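PDB 3OG2: beta-galactosidase from Trichoderma reesei, which probably hydrolyses terminal non-reducing beta-D-galactose residues of beta-D-galactosides, as a glycoside hydrolase of family 35. Local coordinates for residues 339-344 and 348-353; 929-934 and 939-944. All coordinates share one frame; numbering follows the deposited sequence.

Contact 1: 339-344 and 348-353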
loop_
_atom_site.group_PDB
_atom_site.type_symbol
_atom_site.label_atom_id
_atom_site.label_comp_id
_atom_site.label_asym_id
_atom_site.label_seq_id
_atom_site.Cartn_x
_atom_site.Cartn_y
_atom_site.Cartn_z
ATOM N N TYR A 339 0.101 -13.172 -1.198
ATOM C CA TYR A 339 1.011 -13.843 -0.270
ATOM C C TYR A 339 1.428 -12.851 0.790
ATOM O O TYR A 339 0.693 -11.905 1.078
ATOM C CB TYR A 339 2.122 -14.552 -1.050
ATOM C CG TYR A 339 2.835 -13.714 -2.066
ATOM C CD1 TYR A 339 2.393 -13.659 -3.424
ATOM C CD2 TYR A 339 3.966 -12.955 -1.694
ATOM C CE1 TYR A 339 3.083 -12.862 -4.343
ATOM C CE2 TYR A 339 4.626 -12.172 -2.633
ATOM C CZ TYR A 339 4.170 -12.134 -3.948
ATOM O OH TYR A 339 4.847 -11.368 -4.862
ATOM N N THR A 340 2.567 -13.066 1.474
ATOM C CA THR A 340 2.841 -12.205 2.637
ATOM C C THR A 340 3.106 -10.777 2.232
ATOM O O THR A 340 2.596 -9.832 2.841
ATOM C CB THR A 340 4.061 -12.718 3.427
ATOM O OG1 THR A 340 3.861 -14.090 3.710
ATOM C CG2 THR A 340 4.115 -11.948 4.742
ATOM N N SER A 341 3.931 -10.546 1.220
ATOM C CA SER A 341 4.237 -9.180 0.877
ATOM C C SER A 341 3.027 -8.439 0.318
ATOM O O SER A 341 2.268 -8.963 -0.493
ATOM C CB SER A 341 5.362 -9.224 -0.201
ATOM O OG SER A 341 5.697 -7.869 -0.600
ATOM N N TYR A 342 2.899 -7.148 0.664
ATOM C CA TYR A 342 1.967 -6.260 -0.059
ATOM C C TYR A 342 2.782 -5.061 -0.576
ATOM O O TYR A 342 2.323 -3.930 -0.624
ATOM C CB TYR A 342 0.836 -5.762 0.804
ATOM C CG TYR A 342 -0.432 -5.356 0.050
ATOM C CD1 TYR A 342 -1.071 -6.193 -0.880
ATOM C CD2 TYR A 342 -0.976 -4.097 0.276
ATOM C CE1 TYR A 342 -2.234 -5.786 -1.553
ATOM C CE2 TYR A 342 -2.169 -3.678 -0.379
ATOM C CZ TYR A 342 -2.750 -4.551 -1.291
ATOM O OH TYR A 342 -3.909 -4.102 -1.871
ATOM N N ASP A 343 4.021 -5.330 -1.054
ATOM C CA ASP A 343 4.816 -4.233 -1.594
ATOM C C ASP A 343 4.071 -3.513 -2.730
ATOM O O ASP A 343 4.173 -2.290 -2.840
ATOM C CB ASP A 343 6.138 -4.773 -2.127
ATOM C CG ASP A 343 6.986 -3.730 -2.828
ATOM O OD1 ASP A 343 7.826 -3.086 -2.130
ATOM O OD2 ASP A 343 6.793 -3.534 -4.050
ATOM N N TYR A 344 3.347 -4.293 -3.521
ATOM C CA TYR A 344 2.418 -3.712 -4.542
ATOM C C TYR A 344 3.189 -3.130 -5.703
ATOM O O TYR A 344 2.545 -2.576 -6.608
ATOM C CB TYR A 344 1.431 -2.701 -3.928
ATOM C CG TYR A 344 0.074 -2.667 -4.593
ATOM C CD1 TYR A 344 -0.900 -3.646 -4.313
ATOM C CD2 TYR A 344 -0.233 -1.637 -5.497
ATOM C CE1 TYR A 344 -2.150 -3.598 -4.933
ATOM C CE2 TYR A 344 -1.479 -1.587 -6.123
ATOM C CZ TYR A 344 -2.406 -2.563 -5.825
ATOM O OH TYR A 344 -3.636 -2.498 -6.472
ATOM N N ILE A 348 6.518 3.773 -2.728
ATOM C CA ILE A 348 7.279 3.538 -1.496
ATOM C C ILE A 348 7.314 2.029 -1.264
ATOM O O ILE A 348 6.245 1.417 -1.224
ATOM C CB ILE A 348 6.635 4.257 -0.308
ATOM C CG1 ILE A 348 6.440 5.754 -0.608
ATOM C CG2 ILE A 348 7.449 4.006 0.936
ATOM C CD1 ILE A 348 5.685 6.545 0.455
ATOM N N ARG A 349 8.518 1.458 -1.185
ATOM C CA ARG A 349 8.629 0.013 -1.065
ATOM C C ARG A 349 8.088 -0.465 0.288
ATOM O O ARG A 349 7.926 0.324 1.251
ATOM C CB ARG A 349 10.089 -0.389 -1.100
ATOM C CG ARG A 349 10.765 -0.184 -2.467
ATOM C CD ARG A 349 12.197 -0.685 -2.318
ATOM N NE ARG A 349 13.018 -0.466 -3.516
ATOM C CZ ARG A 349 13.080 -1.308 -4.516
ATOM N NH1 ARG A 349 12.374 -2.455 -4.526
ATOM N NH2 ARG A 349 13.886 -1.012 -5.547
ATOM N N GLU A 350 7.907 -1.785 0.387
ATOM C CA GLU A 350 7.455 -2.413 1.632
ATOM C C GLU A 350 8.352 -2.094 2.794
ATOM O O GLU A 350 7.877 -1.967 3.911
ATOM C CB GLU A 350 7.430 -3.929 1.352
ATOM C CG GLU A 350 7.013 -4.753 2.555
ATOM C CD GLU A 350 6.806 -6.216 2.181
ATOM O OE1 GLU A 350 7.263 -6.625 1.074
ATOM O OE2 GLU A 350 6.178 -6.972 2.966
ATOM N N ASP A 351 9.670 -1.981 2.523
ATOM C CA ASP A 351 10.649 -1.630 3.579
ATOM C C ASP A 351 10.801 -0.109 3.724
ATOM O O ASP A 351 11.707 0.333 4.453
ATOM C CB ASP A 351 11.956 -2.359 3.314
ATOM C CG ASP A 351 12.684 -1.871 2.086
ATOM O OD1 ASP A 351 12.273 -0.877 1.446
ATOM O OD2 ASP A 351 13.727 -2.491 1.709
ATOM N N ARG A 352 9.954 0.668 3.086
ATOM C CA ARG A 352 9.776 2.129 3.177
ATOM C C ARG A 352 10.848 2.882 2.377
ATOM O O ARG A 352 10.903 4.121 2.460
ATOM C CB ARG A 352 9.606 2.675 4.616
ATOM C CG ARG A 352 8.635 1.804 5.424
ATOM C CD ARG A 352 8.464 2.297 6.863
ATOM N NE ARG A 352 9.763 2.505 7.476
ATOM C CZ ARG A 352 10.605 1.582 7.896
ATOM N NH1 ARG A 352 10.277 0.282 7.818
ATOM N NH2 ARG A 352 11.771 1.987 8.410
ATOM N N ARG A 353 11.650 2.182 1.586
ATOM C CA ARG A 353 12.649 2.894 0.768
ATOM C C ARG A 353 11.938 3.610 -0.402
ATOM O O ARG A 353 10.951 3.117 -0.947
ATOM C CB ARG A 353 13.731 1.973 0.206
ATOM C CG ARG A 353 14.717 1.521 1.283
ATOM C CD ARG A 353 15.765 0.615 0.643
ATOM N NE ARG A 353 15.244 -0.652 0.185
ATOM C CZ ARG A 353 15.494 -1.300 -0.949
ATOM N NH1 ARG A 353 16.308 -0.859 -1.921
ATOM N NH2 ARG A 353 14.914 -2.477 -1.166
HETATM O O HOH W 1 4.890 -0.857 -0.526
HETATM O O HOH W 2 10.444 -3.622 -2.616
#
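Two carboxylates carry the flat-group contacts here. That of E350 is approached over its plane by the hydroxyl of S341: OG donates to OE1 at 2.6 Å, from 43° out of the plane. That of D343 is met on the anti side of OD1 by the backbone N of E350, at 2.8 Å and 29° out of plane. CD1 of Y344 lies over one face of the Y342 ring, toward its rim. The guanidinium of R349 has water 2 in plane at its edge, and that of R353 has CD of R349 over one face. The motif is an ST turn: S341 OG also accepts from the backbone N of D343 (3.1 Å). It sits in the long loop between barrel strand 318-321 and helix 357-370 of the TIM barrel.

S341 OG is thus gripped twice, which fixes its rotation. D343 CG lies trans to its backbone N (chi1 175°), a setting that carries OD1 across to E350. T328 holds the other oxygen of E350, OE2, and R356 binds OD2 of D343 in a salt bridge. The Y342 hydroxyl bonds to E122, a residue of the galactose site, so the loop reaches the active site.

Residues 349-352 form a type I turn. Overlapping its end, D351 OD1 accepts from R353 N in an Asx turn, and D351 OD2 takes both NE and NH2 of R353. R349 has its own salt bridges to D355 and E293. Water 1 joins the carbonyl oxygens of D343 and I348. Water 2 donates to D343 OD1 at 2.7 Å and accepts from R349 NH1 at 3.0 Å.

Contact 2: 929-934 and 939-944. With NAG (2-acetamido-2-deoxy-beta-D-glucopyranose), chain C.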
loop_
_atom_site.group_PDB
_atom_site.type_symbol
_atom_site.label_atom_id
_atom_site.label_comp_id
_atom_site.label_asym_id
_atom_site.label_seq_id
_atom_site.Cartn_x
_atom_site.Cartn_y
_atom_site.Cartn_z
ATOM N N GLY A 929 5.732 -14.119 7.767
ATOM C CA GLY A 929 6.001 -14.738 6.455
ATOM C C GLY A 929 5.394 -16.149 6.379
ATOM O O GLY A 929 5.501 -16.962 7.335
ATOM N N LYS A 930 4.784 -16.409 5.248
ATOM C CA LYS A 930 4.381 -17.726 4.859
ATOM C C LYS A 930 5.170 -17.993 3.579
ATOM O O LYS A 930 5.022 -17.354 2.569
ATOM C CB LYS A 930 2.848 -17.754 4.597
ATOM C CG LYS A 930 2.379 -19.143 4.188
ATOM C CD LYS A 930 0.864 -19.326 4.357
ATOM C CE LYS A 930 0.477 -19.728 5.762
ATOM N NZ LYS A 930 -0.973 -20.049 5.931
ATOM N N TYR A 931 6.036 -19.000 3.682
ATOM C CA TYR A 931 6.927 -19.392 2.602
ATOM C C TYR A 931 6.458 -20.725 2.064
ATOM O O TYR A 931 6.263 -21.664 2.827
ATOM C CB TYR A 931 8.354 -19.545 3.174
ATOM C CG TYR A 931 9.347 -20.001 2.113
ATOM C CD1 TYR A 931 9.787 -19.077 1.166
ATOM C CD2 TYR A 931 9.795 -21.299 2.061
ATOM C CE1 TYR A 931 10.689 -19.472 0.173
ATOM C CE2 TYR A 931 10.708 -21.753 1.101
ATOM C CZ TYR A 931 11.138 -20.808 0.170
ATOM O OH TYR A 931 12.034 -21.175 -0.811
ATOM N N VAL A 932 6.315 -20.832 0.740
ATOM C CA VAL A 932 5.777 -22.039 0.161
ATOM C C VAL A 932 6.753 -22.450 -0.936
ATOM O O VAL A 932 6.791 -21.882 -2.030
ATOM C CB VAL A 932 4.328 -21.887 -0.387
ATOM C CG1 VAL A 932 3.884 -23.207 -1.015
ATOM C CG2 VAL A 932 3.380 -21.458 0.737
ATOM N N SER A 933 7.556 -23.468 -0.614
ATOM C CA SER A 933 8.779 -23.675 -1.416
ATOM C C SER A 933 8.456 -24.130 -2.836
ATOM O O SER A 933 9.245 -23.875 -3.766
ATOM C CB SER A 933 9.725 -24.670 -0.714
ATOM O OG SER A 933 9.291 -26.016 -0.979
ATOM N N ASN A 934 7.298 -24.789 -3.023
ATOM C CA ASN A 934 6.948 -25.348 -4.335
ATOM C C ASN A 934 5.937 -24.465 -5.070
ATOM O O ASN A 934 5.484 -24.873 -6.129
ATOM C CB ASN A 934 6.394 -26.779 -4.192
ATOM C CG ASN A 934 5.128 -26.809 -3.335
ATOM O OD1 ASN A 934 5.011 -26.123 -2.343
ATOM N ND2 ASN A 934 4.142 -27.629 -3.751
ATOM N N THR A 939 10.739 -15.109 -1.581
ATOM C CA THR A 939 11.877 -15.706 -0.875
ATOM C C THR A 939 12.458 -14.739 0.145
ATOM O O THR A 939 13.156 -15.150 1.064
ATOM C CB THR A 939 13.013 -16.094 -1.846
ATOM O OG1 THR A 939 13.324 -14.960 -2.698
ATOM C CG2 THR A 939 12.625 -17.277 -2.741
ATOM N N GLU A 940 12.176 -13.428 0.010
ATOM C CA GLU A 940 12.758 -12.396 0.887
ATOM C C GLU A 940 11.631 -11.759 1.671
ATOM O O GLU A 940 10.655 -11.228 1.066
ATOM C CB GLU A 940 13.515 -11.395 0.023
ATOM C CG GLU A 940 13.998 -10.190 0.852
ATOM C CD GLU A 940 15.077 -9.399 0.178
ATOM O OE1 GLU A 940 15.508 -9.707 -0.950
ATOM O OE2 GLU A 940 15.541 -8.416 0.807
ATOM N N PHE A 941 11.730 -11.783 2.997
ATOM C CA PHE A 941 10.683 -11.387 3.947
ATOM C C PHE A 941 11.150 -10.211 4.777
ATOM O O PHE A 941 11.870 -10.431 5.762
ATOM C CB PHE A 941 10.309 -12.587 4.876
ATOM C CG PHE A 941 9.653 -13.674 4.032
ATOM C CD1 PHE A 941 10.376 -14.632 3.365
ATOM C CD2 PHE A 941 8.239 -13.697 3.915
ATOM C CE1 PHE A 941 9.745 -15.642 2.600
ATOM C CE2 PHE A 941 7.605 -14.715 3.187
ATOM C CZ PHE A 941 8.346 -15.662 2.521
ATOM N N PRO A 942 10.817 -8.985 4.393
ATOM C CA PRO A 942 11.265 -7.817 5.194
ATOM C C PRO A 942 10.489 -7.790 6.494
ATOM O O PRO A 942 9.293 -8.190 6.554
ATOM C CB PRO A 942 10.842 -6.615 4.347
ATOM C CG PRO A 942 9.729 -7.127 3.500
ATOM C CD PRO A 942 10.045 -8.573 3.215
ATOM N N VAL A 943 11.122 -7.325 7.553
ATOM C CA VAL A 943 10.509 -7.172 8.875
ATOM C C VAL A 943 10.907 -5.811 9.376
ATOM O O VAL A 943 12.104 -5.569 9.403
ATOM C CB VAL A 943 10.904 -8.296 9.842
ATOM C CG1 VAL A 943 10.187 -8.079 11.165
ATOM C CG2 VAL A 943 10.560 -9.652 9.202
ATOM N N PRO A 944 9.985 -4.932 9.742
ATOM C CA PRO A 944 10.411 -3.575 10.099
ATOM C C PRO A 944 11.088 -3.456 11.457
ATOM O O PRO A 944 10.766 -4.144 12.403
ATOM C CB PRO A 944 9.088 -2.809 10.182
ATOM C CG PRO A 944 8.072 -3.862 10.498
ATOM C CD PRO A 944 8.530 -5.136 9.835
HETATM C C1 NAG C . 11.286 -22.538 -5.959
HETATM C C2 NAG C . 10.087 -21.594 -6.159
HETATM C C3 NAG C . 8.961 -22.394 -6.829
HETATM C C4 NAG C . 9.439 -23.012 -8.151
HETATM C C5 NAG C . 10.759 -23.785 -7.916
HETATM C C6 NAG C . 11.368 -24.280 -9.224
HETATM C C7 NAG C . 9.773 -19.914 -4.411
HETATM C C8 NAG C . 9.563 -19.706 -2.917
HETATM N N2 NAG C . 9.635 -21.161 -4.828
HETATM O O3 NAG C . 7.848 -21.539 -7.026
HETATM O O4 NAG C . 8.478 -23.971 -8.560
HETATM O O5 NAG C . 11.701 -22.976 -7.242
HETATM O O6 NAG C . 12.425 -25.197 -8.872
HETATM O O7 NAG C . 10.100 -19.000 -5.146
#
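The ring of F941 comes right up to the backbone of G929, with CD2 3.5 Å from CA. G929 has no side chain, so the ring packs on bare main chain. F941 CG stands beside its own backbone N (chi1 -66°), and the ring reaches across toward strand 929-932. No hydrogen bond joins the two segments. Their strands run antiparallel (176°), but their axes are 8.5 Å apart at the closest. They belong to different sheets, and F941 bridges part of the distance between them.

At the rim of the F941 ring, close to its plane, lie the carbonyl oxygen of K930, 3.7 Å from CZ, and CD1 of Y931, 3.7 Å from CE1. The Y931 and F941 side chains cross at about a right angle. CZ of F941 sits in the plane of the Y931 ring, at its edge. T939 CA is at that ring's edge too, 4.1 Å from Y931 CE1. The Y931 ring also stacks on F908.

A sugar borders the far end. NAG is part of a glycan carried by the protein itself and is not a substrate. Its N2 donates to the carbonyl oxygen of S933 at 2.9 Å. Its acetamido methyl C8 lies obliquely against Y931, 3.3 Å from CE1. The sugar is also hydrogen-bonded to T912 OG1.

Strand 926-932 pairs with 917-923 at one margin of its sheet, while 940-943 pairs with 900-908. Two successive strands of different sheets, meeting through side chains without backbone bonds between them, fit a beta arch; here aromatic rings line its inside. It suits the beta sandwich of a galactose-binding-like domain.

In the fold
Contact 1 comes first along the chain and closes a short loop over residues 345-347, in the catalytic barrel domain. Contact 2 follows almost 600 residues later and closes the turn 935-938 in the second all-beta domain. The two are in series; they neither nest nor cross. In space the centres of contact 1 and contact 2 are about 12 Å apart. T340 OG1 probably hydrogen-bonds to K930 N at 2.9 Å, and it also packs on G929 and F941. A second touch is E350 CD against P942 CG, 3.3 Å apart. Y339 reaches P937 and Q938 in the turn that contact 2 closes. Together these touches tie the barrel loop to the late beta domain.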